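Local coordinates for protein mevalonate diphosphate decarboxylase (Legionella pneumophila, PDB 3LTO) that probably catalyses the ATP-dependent decarboxylation of mevalonate diphosphate, a step in the mevalonate route to isoprenoids, at residues Y205-R208 / S209-A212; A195-L198 / V199-S202. One frame throughout, in Å; residues are numbered along the deposited sequence.

Interactions 1 and 2 follow one another along the chain, their centres about 13 Å apart, and both belong to the C-terminal domain. Interaction 2 (195-202) is the end of helix 192-198, which unwinds through a 3-10 turn; interaction 1 (205-212) is the start of the next helix, 208-224. Both are partly buried, and each shows one side to helix 228-247: interaction 2 places Val199 there, interaction 1 two arginines. The chemistry differs accordingly, with backbone bonds and hydrophobic packing at the helix end, and guanidinium groups tied to acids at the helix start. The two meet where Tyr205 CB packs 3.1 Å from Val199 O.

Interaction 1. Residues Y205-R208 / S209-A212; sequences YETR and SERA
The guanidinium of Arg211 has Arg208 CA over one face and Thr207 OG1 at its edge, while that of Arg208 carries the methyl of Ala212 on one face, Ala212 CB lying 3.5 Å from Arg208 NH2. This is the first turn of helix 208-224, entered through a type I turn from Tyr205 to Arg208, with Thr207 as N-cap residue. The cap hydroxyl makes no bond to the helix backbone; Arg211 NH1 reaches it from one turn on, and Arg211 NH2 and the hydroxyl itself both bond to Phe204 O, tying the helix start to the preceding loop. Arginine suits position 211 because its several N-H groups can serve these acceptors and Asp241 together. The Arg208 chain, bent at its second torsion (chi2 54°), ends in salt bridges to Glu238 and Asp241, acids that probably offset the two neighbouring positive charges. Ala212 is small enough to lie against that guanidinium, and its N donates to Arg208 O at 3.0 Å. A water bridges Glu206 O and Glu210 N, while Ser209 OG bonds to Lys19 and Asn29. The Arg211 NH1 to Thr207 OG1 bond is short (2.6 Å) but bent at the hydrogen (136°), though the oxygen lies 3° out of the guanidinium plane.

Interaction 2. Residues A195-L198 / V199-S202; sequences AHKL and VKTS
Backbone hydrogen bonds carry the join between Ala195-Leu198 and Val199-Ser202, where helix 192-198 runs out into a 3-10 turn. Val199 N closes an alpha-helical turn on Ala195 O at 3.2 Å. Three-residue spacing then takes over: Thr201 N donates to Leu198 O at 3.3 Å, nearly straight at the hydrogen (171°) although the donor stands above the carbonyl plane, and Ser202 N reaches back to Val199 O.

In van der Waals packing against backbone carbonyl oxygens, both methyls of Val199 come up against Ala195 O, CG1 and CG2 each 3.4 Å from it, and CG2 comes still closer to His196 O, 3.1 Å away. With CG1 anti to its own carbonyl carbon (chi1 -70°), the branched side chain is spread against the preceding turn, while its hydrophobic packing is on Leu245 and Phe246 of helix 228-247. A compact hydrophobic residue fits this buried place.

Lys197, Lys200 and Thr201 are exposed. Lys200, bent at chi2, runs back beside Lys197 in the same direction, and its NZ makes a weak bond of 3.4 Å to His196 O. A water links Leu198 O, 3.0 Å away, with Thr201 OG1 at 2.6 Å.

Carbonyls near a helix C-terminus lack the full set of amide partners found further in; here a water, and more weakly the ammonium of Lys200, supplement them, and the positive charge probably interacts favourably with the negative end of the helix dipole.

Interaction 1. Residues Y205-R208 / S209-A212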
# COMPACT_ATOMS: atom_id res chain seq x y z
N TYR A 205 23.53 -4.02 5.42
CA TYR A 205 22.25 -4.34 4.79
C TYR A 205 21.08 -4.10 5.73
O TYR A 205 20.09 -3.47 5.37
CB TYR A 205 22.26 -5.79 4.32
CG TYR A 205 20.93 -6.28 3.80
CD1 TYR A 205 19.98 -6.82 4.66
CD2 TYR A 205 20.62 -6.20 2.44
CE1 TYR A 205 18.76 -7.27 4.19
CE2 TYR A 205 19.39 -6.64 1.96
CZ TYR A 205 18.47 -7.18 2.84
OH TYR A 205 17.26 -7.64 2.38
N GLU A 206 21.20 -4.61 6.95
CA GLU A 206 20.18 -4.48 7.98
C GLU A 206 19.66 -3.05 8.16
O GLU A 206 18.46 -2.84 8.38
CB GLU A 206 20.76 -4.97 9.31
CG GLU A 206 22.10 -4.28 9.64
CD GLU A 206 22.78 -4.87 10.86
OE1 GLU A 206 22.24 -4.72 11.97
OE2 GLU A 206 23.86 -5.48 10.70
N THR A 207 20.57 -2.09 8.07
CA THR A 207 20.24 -0.67 8.25
C THR A 207 20.07 0.11 6.94
O THR A 207 19.90 1.34 6.95
CB THR A 207 21.34 0.02 9.06
OG1 THR A 207 22.60 -0.18 8.41
CG2 THR A 207 21.41 -0.57 10.49
N ARG A 208 20.13 -0.60 5.82
CA ARG A 208 20.01 0.01 4.49
C ARG A 208 18.72 0.80 4.21
O ARG A 208 18.77 1.90 3.64
CB ARG A 208 20.21 -1.10 3.44
CG ARG A 208 19.80 -0.76 2.02
CD ARG A 208 20.44 0.52 1.50
NE ARG A 208 19.66 1.00 0.37
CZ ARG A 208 19.66 2.26 -0.07
NH1 ARG A 208 20.40 3.19 0.52
NH2 ARG A 208 18.88 2.58 -1.10
N SER A 209 17.57 0.27 4.62
CA SER A 209 16.31 0.96 4.40
C SER A 209 16.19 2.24 5.22
O SER A 209 15.59 3.21 4.77
CB SER A 209 15.14 0.02 4.69
OG SER A 209 15.13 -1.07 3.78
N GLU A 210 16.76 2.25 6.42
CA GLU A 210 16.71 3.46 7.24
C GLU A 210 17.42 4.59 6.51
O GLU A 210 16.93 5.71 6.46
CB GLU A 210 17.40 3.22 8.59
CG GLU A 210 16.55 2.49 9.61
CD GLU A 210 17.38 1.72 10.62
OE1 GLU A 210 18.39 2.28 11.12
OE2 GLU A 210 17.04 0.56 10.92
N ARG A 211 18.58 4.28 5.95
CA ARG A 211 19.35 5.29 5.21
C ARG A 211 18.61 5.76 3.96
O ARG A 211 18.60 6.95 3.64
CB ARG A 211 20.73 4.73 4.82
CG ARG A 211 21.64 4.44 6.01
CD ARG A 211 23.09 4.24 5.55
NE ARG A 211 23.25 3.04 4.72
CZ ARG A 211 23.20 1.79 5.18
NH1 ARG A 211 23.00 1.57 6.47
NH2 ARG A 211 23.38 0.77 4.35
N ALA A 212 17.98 4.81 3.25
CA ALA A 212 17.24 5.13 2.03
C ALA A 212 16.08 6.08 2.32
O ALA A 212 15.81 7.00 1.53
CB ALA A 212 16.71 3.84 1.40
O HOH W 1 16.83 -0.41 7.47

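Interaction 2. Residues A195-L198 / V199-S202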
# COMPACT_ATOMS: atom_id res chain seq x y z
N ALA A 195 22.65 -10.07 -7.28
CA ALA A 195 23.33 -9.10 -6.43
C ALA A 195 22.42 -8.68 -5.29
O ALA A 195 22.86 -8.50 -4.15
CB ALA A 195 23.73 -7.86 -7.25
N HIS A 196 21.13 -8.54 -5.59
CA HIS A 196 20.14 -8.15 -4.60
C HIS A 196 20.04 -9.20 -3.50
O HIS A 196 19.66 -8.89 -2.37
CB HIS A 196 18.78 -7.96 -5.27
CG HIS A 196 18.70 -6.75 -6.15
ND1 HIS A 196 17.65 -6.53 -7.01
CD2 HIS A 196 19.53 -5.69 -6.29
CE1 HIS A 196 17.82 -5.39 -7.64
NE2 HIS A 196 18.96 -4.85 -7.22
N LYS A 197 20.37 -10.44 -3.84
CA LYS A 197 20.34 -11.53 -2.88
C LYS A 197 21.61 -11.54 -2.04
O LYS A 197 21.57 -11.64 -0.82
CB LYS A 197 20.23 -12.88 -3.60
CG LYS A 197 18.94 -13.12 -4.39
CD LYS A 197 17.73 -13.28 -3.47
CE LYS A 197 16.64 -14.14 -4.13
NZ LYS A 197 16.21 -13.63 -5.47
N LEU A 198 22.75 -11.43 -2.71
CA LEU A 198 24.04 -11.47 -2.04
C LEU A 198 24.26 -10.40 -0.96
O LEU A 198 24.90 -10.67 0.05
CB LEU A 198 25.17 -11.39 -3.07
CG LEU A 198 25.22 -12.55 -4.06
CD1 LEU A 198 26.31 -12.31 -5.09
CD2 LEU A 198 25.47 -13.85 -3.32
N VAL A 199 23.70 -9.22 -1.18
CA VAL A 199 23.88 -8.13 -0.22
C VAL A 199 23.30 -8.36 1.17
O VAL A 199 23.54 -7.55 2.07
CB VAL A 199 23.31 -6.80 -0.78
CG1 VAL A 199 24.18 -6.30 -1.91
CG2 VAL A 199 21.89 -7.00 -1.26
N LYS A 200 22.55 -9.44 1.35
CA LYS A 200 21.98 -9.74 2.66
C LYS A 200 23.07 -10.00 3.70
O LYS A 200 22.86 -9.80 4.90
CB LYS A 200 21.05 -10.95 2.58
CG LYS A 200 19.61 -10.63 2.21
CD LYS A 200 19.29 -10.95 0.75
CE LYS A 200 17.80 -10.69 0.45
NZ LYS A 200 17.41 -10.98 -0.97
N THR A 201 24.24 -10.43 3.23
CA THR A 201 25.36 -10.72 4.11
C THR A 201 26.18 -9.50 4.52
O THR A 201 27.04 -9.58 5.40
CB THR A 201 26.30 -11.76 3.48
OG1 THR A 201 25.59 -12.99 3.31
CG2 THR A 201 27.50 -12.02 4.37
N SER A 202 25.94 -8.36 3.88
CA SER A 202 26.68 -7.16 4.25
C SER A 202 26.22 -6.71 5.63
O SER A 202 25.04 -6.82 5.96
CB SER A 202 26.42 -6.04 3.25
OG SER A 202 27.00 -4.84 3.73
O HOH W 2 26.17 -13.27 0.75